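PDB 3OWA: acyl-CoA dehydrogenase from Bacillus anthracis, which probably uses bound FAD to oxidise acyl-CoA thioesters to their 2,3-unsaturated enoyl-CoA products. Local coordinates for residues V27-D32 with L511-K515; E322-R327 with E507-R512. All coordinates share one frame; numbering follows the deposited sequence.

Contact 1 (V27-D32 with L511-K515)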
ATOM      1  N   VAL A  27       2.067  29.012 -15.188  1.00 54.61           N
ATOM      2  CA  VAL A  27       2.433  27.605 -15.010  1.00 52.98           C
ATOM      3  C   VAL A  27       3.070  27.002 -16.249  1.00 52.07           C
ATOM      4  O   VAL A  27       2.662  27.282 -17.390  1.00 53.18           O
ATOM      5  CB  VAL A  27       1.244  26.707 -14.545  1.00 52.49           C
ATOM      6  CG1 VAL A  27       0.675  27.195 -13.219  1.00 53.54           C
ATOM      7  CG2 VAL A  27       0.169  26.629 -15.606  1.00 52.79           C
ATOM      8  N   PHE A  28       4.080  26.179 -16.012  1.00 49.96           N
ATOM      9  CA  PHE A  28       4.686  25.370 -17.060  1.00 49.19           C
ATOM     10  C   PHE A  28       4.017  23.983 -17.069  1.00 47.99           C
ATOM     11  O   PHE A  28       3.769  23.408 -16.009  1.00 47.50           O
ATOM     12  CB  PHE A  28       6.205  25.266 -16.847  1.00 48.59           C
ATOM     13  CG  PHE A  28       6.913  24.506 -17.931  1.00 48.30           C
ATOM     14  CD1 PHE A  28       7.264  25.142 -19.117  1.00 48.77           C
ATOM     15  CD2 PHE A  28       7.204  23.152 -17.774  1.00 46.17           C
ATOM     16  CE1 PHE A  28       7.898  24.448 -20.142  1.00 49.24           C
ATOM     17  CE2 PHE A  28       7.822  22.440 -18.787  1.00 46.61           C
ATOM     18  CZ  PHE A  28       8.185  23.095 -19.976  1.00 48.98           C
ATOM     19  N   THR A  29       3.701  23.469 -18.258  1.00 47.31           N
ATOM     20  CA  THR A  29       3.046  22.169 -18.393  1.00 45.99           C
ATOM     21  C   THR A  29       3.759  21.310 -19.446  1.00 45.63           C
ATOM     22  O   THR A  29       4.495  21.840 -20.259  1.00 45.43           O
ATOM     23  CB  THR A  29       1.544  22.308 -18.815  1.00 46.70           C
ATOM     24  OG1 THR A  29       1.478  22.567 -20.207  1.00 48.17           O
ATOM     25  CG2 THR A  29       0.815  23.406 -18.041  1.00 45.21           C
ATOM     26  N   PRO A  30       3.510  19.986 -19.455  1.00 44.90           N
ATOM     27  CA  PRO A  30       4.121  19.196 -20.521  1.00 45.08           C
ATOM     28  C   PRO A  30       3.777  19.666 -21.943  1.00 46.85           C
ATOM     29  O   PRO A  30       4.541  19.381 -22.875  1.00 47.74           O
ATOM     30  CB  PRO A  30       3.600  17.779 -20.256  1.00 43.97           C
ATOM     31  CG  PRO A  30       3.367  17.725 -18.737  1.00 42.56           C
ATOM     32  CD  PRO A  30       2.954  19.141 -18.371  1.00 44.26           C
ATOM     33  N   GLU A  31       2.659  20.384 -22.121  1.00 47.58           N
ATOM     34  CA  GLU A  31       2.273  20.900 -23.449  1.00 48.42           C
ATOM     35  C   GLU A  31       3.223  22.013 -23.921  1.00 49.67           C
ATOM     36  O   GLU A  31       3.307  22.321 -25.116  1.00 50.04           O
ATOM     37  CB  GLU A  31       0.790  21.366 -23.470  1.00 49.13           C
ATOM     38  CG  GLU A  31      -0.251  20.236 -23.451  1.00 47.46           C
ATOM     39  CD  GLU A  31      -0.233  19.370 -22.150  1.00 48.67           C
ATOM     40  OE1 GLU A  31      -0.352  19.910 -21.035  1.00 45.74           O
ATOM     41  OE2 GLU A  31      -0.118  18.134 -22.258  1.00 47.82           O
ATOM     42  N   ASP A  32       3.965  22.577 -22.969  1.00 49.41           N
ATOM     43  CA  ASP A  32       4.980  23.578 -23.228  1.00 49.65           C
ATOM     44  C   ASP A  32       6.366  23.013 -23.608  1.00 49.07           C
ATOM     45  O   ASP A  32       7.285  23.787 -23.854  1.00 49.37           O
ATOM     46  CB  ASP A  32       5.091  24.495 -22.001  1.00 49.90           C
ATOM     47  CG  ASP A  32       3.766  25.212 -21.687  1.00 53.17           C
ATOM     48  OD1 ASP A  32       3.124  25.679 -22.654  1.00 57.53           O
ATOM     49  OD2 ASP A  32       3.363  25.306 -20.507  1.00 51.14           O
ATOM     50  N   LEU A 511      -5.204  24.190 -13.942  1.00 45.47           N
ATOM     51  CA  LEU A 511      -4.532  25.201 -14.747  1.00 46.10           C
ATOM     52  C   LEU A 511      -3.971  24.597 -16.003  1.00 46.68           C
ATOM     53  O   LEU A 511      -4.041  25.217 -17.063  1.00 47.05           O
ATOM     54  CB  LEU A 511      -3.447  25.931 -13.947  1.00 46.11           C
ATOM     55  CG  LEU A 511      -3.983  26.849 -12.839  1.00 46.40           C
ATOM     56  CD1 LEU A 511      -2.837  27.461 -12.030  1.00 46.29           C
ATOM     57  CD2 LEU A 511      -4.881  27.936 -13.421  1.00 49.16           C
ATOM     58  N   ARG A 512      -3.435  23.376 -15.901  1.00 45.77           N
ATOM     59  CA  ARG A 512      -2.917  22.689 -17.088  1.00 46.20           C
ATOM     60  C   ARG A 512      -4.033  22.395 -18.089  1.00 46.73           C
ATOM     61  O   ARG A 512      -3.854  22.571 -19.307  1.00 48.44           O
ATOM     62  CB  ARG A 512      -2.176  21.392 -16.717  1.00 45.38           C
ATOM     63  CG  ARG A 512      -1.749  20.588 -17.922  1.00 43.99           C
ATOM     64  CD  ARG A 512      -1.068  19.314 -17.509  1.00 43.25           C
ATOM     65  NE  ARG A 512      -0.675  18.567 -18.688  1.00 41.34           N
ATOM     66  CZ  ARG A 512      -0.179  17.340 -18.658  1.00 42.01           C
ATOM     67  NH1 ARG A 512       0.004  16.723 -17.483  1.00 40.41           N
ATOM     68  NH2 ARG A 512       0.148  16.738 -19.796  1.00 40.93           N
ATOM     69  N   THR A 513      -5.177  21.954 -17.580  1.00 45.99           N
ATOM     70  CA  THR A 513      -6.311  21.651 -18.440  1.00 46.78           C
ATOM     71  C   THR A 513      -6.869  22.977 -19.058  1.00 48.90           C
ATOM     72  O   THR A 513      -7.160  23.050 -20.249  1.00 48.96           O
ATOM     73  CB  THR A 513      -7.395  20.851 -17.674  1.00 47.06           C
ATOM     74  OG1 THR A 513      -6.800  19.667 -17.081  1.00 43.38           O
ATOM     75  CG2 THR A 513      -8.556  20.473 -18.603  1.00 45.60           C
ATOM     76  N   GLU A 514      -6.978  24.009 -18.231  1.00 49.96           N
ATOM     77  CA  GLU A 514      -7.422  25.326 -18.667  1.00 52.69           C
ATOM     78  C   GLU A 514      -6.515  25.857 -19.771  1.00 53.59           C
ATOM     79  O   GLU A 514      -6.996  26.326 -20.817  1.00 54.92           O
ATOM     80  CB  GLU A 514      -7.415  26.278 -17.474  1.00 53.37           C
ATOM     81  CG  GLU A 514      -8.133  27.596 -17.724  1.00 58.80           C
ATOM     82  CD  GLU A 514      -7.979  28.584 -16.562  1.00 63.37           C
ATOM     83  OE1 GLU A 514      -7.937  28.134 -15.384  1.00 62.72           O
ATOM     84  OE2 GLU A 514      -7.885  29.811 -16.841  1.00 65.37           O
ATOM     85  N   LYS A 515      -5.203  25.763 -19.555  1.00 52.48           N
ATOM     86  CA  LYS A 515      -4.250  26.167 -20.576  1.00 53.59           C
ATOM     87  C   LYS A 515      -4.408  25.388 -21.891  1.00 53.00           C
ATOM     88  O   LYS A 515      -4.368  25.982 -22.978  1.00 53.94           O
ATOM     89  CB  LYS A 515      -2.806  26.107 -20.049  1.00 53.01           C
ATOM     90  CG  LYS A 515      -1.770  26.132 -21.171  1.00 55.97           C
ATOM     91  CD  LYS A 515      -0.706  27.185 -21.001  1.00 57.55           C
ATOM     92  CE  LYS A 515       0.053  27.064 -19.725  1.00 54.64           C
ATOM     93  NZ  LYS A 515       1.378  27.732 -19.917  1.00 54.75           N
TER
HETATM   94  O   HOH W   1      -1.411  22.579 -21.081  1.00 47.75           O

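Contact 2 (E322-R327 with E507-R512)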
ATOM      1  N   GLU A 322       1.868  14.357 -12.590  1.00 33.06           N
ATOM      2  CA  GLU A 322       2.653  14.855 -13.697  1.00 34.14           C
ATOM      3  C   GLU A 322       2.488  16.381 -13.822  1.00 35.91           C
ATOM      4  O   GLU A 322       3.481  17.095 -13.987  1.00 36.41           O
ATOM      5  CB  GLU A 322       2.229  14.198 -15.011  1.00 34.21           C
ATOM      6  CG  GLU A 322       2.999  14.699 -16.218  1.00 36.65           C
ATOM      7  CD  GLU A 322       2.393  14.236 -17.535  1.00 43.97           C
ATOM      8  OE1 GLU A 322       1.128  14.214 -17.692  1.00 44.68           O
ATOM      9  OE2 GLU A 322       3.198  13.901 -18.431  1.00 45.62           O
ATOM     10  N   SER A 323       1.249  16.868 -13.728  1.00 36.41           N
ATOM     11  CA  SER A 323       0.995  18.309 -13.804  1.00 37.74           C
ATOM     12  C   SER A 323       1.713  19.078 -12.696  1.00 37.37           C
ATOM     13  O   SER A 323       2.357  20.096 -12.956  1.00 37.95           O
ATOM     14  CB  SER A 323      -0.499  18.626 -13.772  1.00 38.54           C
ATOM     15  OG  SER A 323      -1.215  17.838 -14.711  1.00 40.35           O
ATOM     16  N   SER A 324       1.598  18.624 -11.461  1.00 36.12           N
ATOM     17  CA  SER A 324       2.176  19.394 -10.379  1.00 37.43           C
ATOM     18  C   SER A 324       3.728  19.320 -10.326  1.00 36.93           C
ATOM     19  O   SER A 324       4.394  20.286  -9.926  1.00 36.65           O
ATOM     20  CB  SER A 324       1.532  19.019  -9.023  1.00 37.13           C
ATOM     21  OG  SER A 324       1.756  17.663  -8.712  1.00 38.55           O
ATOM     22  N   VAL A 325       4.303  18.197 -10.758  1.00 36.83           N
ATOM     23  CA  VAL A 325       5.772  18.068 -10.789  1.00 36.12           C
ATOM     24  C   VAL A 325       6.397  18.995 -11.844  1.00 36.61           C
ATOM     25  O   VAL A 325       7.383  19.678 -11.554  1.00 36.71           O
ATOM     26  CB  VAL A 325       6.250  16.589 -10.970  1.00 35.66           C
ATOM     27  CG1 VAL A 325       7.733  16.516 -11.056  1.00 35.87           C
ATOM     28  CG2 VAL A 325       5.822  15.745  -9.771  1.00 35.82           C
ATOM     29  N   TYR A 326       5.865  18.992 -13.066  1.00 36.27           N
ATOM     30  CA  TYR A 326       6.430  19.834 -14.123  1.00 37.33           C
ATOM     31  C   TYR A 326       6.158  21.320 -13.911  1.00 37.50           C
ATOM     32  O   TYR A 326       6.925  22.149 -14.363  1.00 37.98           O
ATOM     33  CB  TYR A 326       6.010  19.376 -15.526  1.00 37.69           C
ATOM     34  CG  TYR A 326       6.864  18.217 -15.978  1.00 37.68           C
ATOM     35  CD1 TYR A 326       6.399  16.894 -15.893  1.00 37.67           C
ATOM     36  CD2 TYR A 326       8.167  18.437 -16.423  1.00 38.42           C
ATOM     37  CE1 TYR A 326       7.233  15.819 -16.281  1.00 39.96           C
ATOM     38  CE2 TYR A 326       8.992  17.395 -16.815  1.00 37.63           C
ATOM     39  CZ  TYR A 326       8.521  16.090 -16.730  1.00 39.34           C
ATOM     40  OH  TYR A 326       9.347  15.074 -17.116  1.00 40.19           O
ATOM     41  N   ARG A 327       5.092  21.624 -13.184  1.00 37.98           N
ATOM     42  CA  ARG A 327       4.849  22.962 -12.696  1.00 38.53           C
ATOM     43  C   ARG A 327       6.037  23.400 -11.854  1.00 38.98           C
ATOM     44  O   ARG A 327       6.558  24.479 -12.052  1.00 39.36           O
ATOM     45  CB  ARG A 327       3.567  23.014 -11.864  1.00 38.59           C
ATOM     46  CG  ARG A 327       3.304  24.364 -11.196  1.00 39.91           C
ATOM     47  CD  ARG A 327       1.932  24.408 -10.580  1.00 42.92           C
ATOM     48  NE  ARG A 327       1.609  25.702  -9.984  1.00 45.53           N
ATOM     49  CZ  ARG A 327       0.488  25.966  -9.313  1.00 46.61           C
ATOM     50  NH1 ARG A 327      -0.446  25.027  -9.134  1.00 44.42           N
ATOM     51  NH2 ARG A 327       0.308  27.178  -8.813  1.00 48.87           N
ATOM     52  N   GLU A 507      -4.924  22.397  -8.245  1.00 41.32           N
ATOM     53  CA  GLU A 507      -4.688  23.617  -9.029  1.00 41.80           C
ATOM     54  C   GLU A 507      -3.826  23.356 -10.267  1.00 41.41           C
ATOM     55  O   GLU A 507      -4.083  23.897 -11.345  1.00 42.14           O
ATOM     56  CB  GLU A 507      -4.059  24.701  -8.149  1.00 42.80           C
ATOM     57  CG  GLU A 507      -3.805  26.020  -8.879  1.00 47.11           C
ATOM     58  CD  GLU A 507      -3.080  27.085  -8.024  1.00 53.20           C
ATOM     59  OE1 GLU A 507      -3.579  28.233  -7.953  1.00 54.90           O
ATOM     60  OE2 GLU A 507      -2.011  26.793  -7.428  1.00 55.06           O
ATOM     61  N   SER A 508      -2.792  22.530 -10.109  1.00 40.16           N
ATOM     62  CA  SER A 508      -1.915  22.158 -11.229  1.00 39.42           C
ATOM     63  C   SER A 508      -2.695  21.464 -12.335  1.00 40.12           C
ATOM     64  O   SER A 508      -2.503  21.776 -13.517  1.00 40.96           O
ATOM     65  CB  SER A 508      -0.758  21.262 -10.772  1.00 38.38           C
ATOM     66  OG  SER A 508       0.088  21.907  -9.829  1.00 37.27           O
ATOM     67  N   ALA A 509      -3.560  20.524 -11.952  1.00 39.84           N
ATOM     68  CA  ALA A 509      -4.427  19.845 -12.897  1.00 40.84           C
ATOM     69  C   ALA A 509      -5.408  20.838 -13.566  1.00 42.44           C
ATOM     70  O   ALA A 509      -5.580  20.812 -14.794  1.00 43.40           O
ATOM     71  CB  ALA A 509      -5.178  18.674 -12.228  1.00 40.45           C
ATOM     72  N   VAL A 510      -6.024  21.715 -12.770  1.00 42.80           N
ATOM     73  CA  VAL A 510      -6.995  22.686 -13.317  1.00 44.17           C
ATOM     74  C   VAL A 510      -6.339  23.615 -14.335  1.00 45.08           C
ATOM     75  O   VAL A 510      -6.836  23.779 -15.454  1.00 46.12           O
ATOM     76  CB  VAL A 510      -7.686  23.520 -12.222  1.00 44.32           C
ATOM     77  CG1 VAL A 510      -8.525  24.645 -12.854  1.00 45.93           C
ATOM     78  CG2 VAL A 510      -8.589  22.638 -11.390  1.00 42.86           C
ATOM     79  N   LEU A 511      -5.204  24.190 -13.942  1.00 45.47           N
ATOM     80  CA  LEU A 511      -4.532  25.201 -14.747  1.00 46.10           C
ATOM     81  C   LEU A 511      -3.971  24.597 -16.003  1.00 46.68           C
ATOM     82  O   LEU A 511      -4.041  25.217 -17.063  1.00 47.05           O
ATOM     83  CB  LEU A 511      -3.447  25.931 -13.947  1.00 46.11           C
ATOM     84  CG  LEU A 511      -3.983  26.849 -12.839  1.00 46.40           C
ATOM     85  CD1 LEU A 511      -2.837  27.461 -12.030  1.00 46.29           C
ATOM     86  CD2 LEU A 511      -4.881  27.936 -13.421  1.00 49.16           C
ATOM     87  N   ARG A 512      -3.435  23.376 -15.901  1.00 45.77           N
ATOM     88  CA  ARG A 512      -2.917  22.689 -17.088  1.00 46.20           C
ATOM     89  C   ARG A 512      -4.033  22.395 -18.089  1.00 46.73           C
ATOM     90  O   ARG A 512      -3.854  22.571 -19.307  1.00 48.44           O
ATOM     91  CB  ARG A 512      -2.176  21.392 -16.717  1.00 45.38           C
ATOM     92  CG  ARG A 512      -1.749  20.588 -17.922  1.00 43.99           C
ATOM     93  CD  ARG A 512      -1.068  19.314 -17.509  1.00 43.25           C
ATOM     94  NE  ARG A 512      -0.675  18.567 -18.688  1.00 41.34           N
ATOM     95  CZ  ARG A 512      -0.179  17.340 -18.658  1.00 42.01           C
ATOM     96  NH1 ARG A 512       0.004  16.723 -17.483  1.00 40.41           N
ATOM     97  NH2 ARG A 512       0.148  16.738 -19.796  1.00 40.93           N
TER
HETATM   98  O   HOH W   2       1.807  14.035 -20.824  1.00 47.55           O

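Contact 1 (V27-D32 with L511-K515)
Pro-30 packs over one face of the Arg-512 guanidinium, while the carboxylate of Glu-31 meets the edge of the same group, a compact example of how one arginine can use face and rim at once. CG of Pro-30 sits 3.4 Å above the guanidinium plane, displaced toward its rim. The carboxylate of Glu-31 lies nearly coplanar with the group, the two planes only 17° apart, and the grip is side-on: NE of Arg-512 donates to OE1 of Glu-31 at 2.7 Å, while NH2 of Arg-512 meets OE2 of Glu-31 at 2.8 Å. Both oxygens use their syn lone pairs, and the NH2 bond is almost straight (176°). Glu-31 reaches this position through a bend at chi2 (64°), which turns its carboxylate to the edge of the extended arginine, the two chains crossing at about a right angle. CG2 of Thr-29 crosses the arginine stem at a slant, 3.8 Å from CG of Arg-512. A water joins OG1 of Thr-29, OE1 of Glu-31 and the carbonyl O of Arg-512.

About one helical turn further on, Lys-515 comes from the opposite direction to Asp-32. Its NZ donates nearly along the C=O axis to O of Val-27 (2.9 Å) and forms a longer salt bridge to OD2 of Asp-32 (3.2 Å). That oxygen also accepts from the backbone N of Thr-29, which reaches it from the other face of the carboxylate. Beyond the lysine the contact turns apolar, with CG1 of Val-27 against CD1 of Leu-511 at 3.7 Å.

Two acids of the short 3-10 turn 30-32 are thus paired with two bases about one turn apart on helix 490-520, so charge complementarity, perhaps strengthened by partial burial, probably helps hold the N-terminal loop on that helix.

Contact 2 (E322-R327 with E507-R512)
Extended chains carry Arg-327 and Glu-507 to each other from two helices: each residue has CG anti to its own N (chi1 174° for Arg-327), and their side chains cross at about a right angle. The grip is end-on, with NH1 and NH2 of Arg-327 both donating to the single oxygen OE2 of Glu-507, NH2 at 2.7 Å and NH1 at 2.9 Å. Both nitrogens approach from the same face of the carboxylate, whose plane is turned 58° from the guanidinium. NH1 of Arg-327 also donates to OG of Ser-508 at 3.2 Å, and that hydroxyl is tied back to the carbonyl of Tyr-504. The other oxygen of Glu-507 pairs with Lys-468, so its carboxylate serves two bases.

At the far end Arg-512, its NE engaged by Glu-31, reaches back toward helix 305-336. Its NH1 makes a straight bond to OE1 of Glu-322 (2.8 Å), from above the carboxylate plane, and a longer one to OG of Ser-323 (3.2 Å), a hydroxyl also bonded to the carbonyl O of Tyr-319. Tyr-595 shares OE1 of Glu-322, and Lys-281 pairs with OE2.

Between the two bridges small residues let the backbones close in: Ser-324 and Ser-508 have CA atoms 5.0 Å apart. The segment axes pass at 8.1 Å and cross at 88°, a nearly perpendicular helix packing that joins the two C-terminal-domain family regions within the all-helical part of the acyl-CoA dehydrogenase fold.

How the contacts relate
From the N terminus, the chain passes first through the loop 27-32, ahead of helix 35-52, then the mostly beta middle region, helix 305-336, and at last helix 490-520, on which both contacts end. Contact 1 closes a loop of 478 residues; contact 2 closes one of 179 that contains no strand and nests within the first, the two loops closing on overlapping parts of the same helix. The two share Leu-511 and Arg-512 and lie with centres about 7 Å apart. They also touch directly: CG1 of Val-27 packs on NE of Arg-327 at 3.7 Å. Together they tie the N-terminal loop and two long helices into one packed corner.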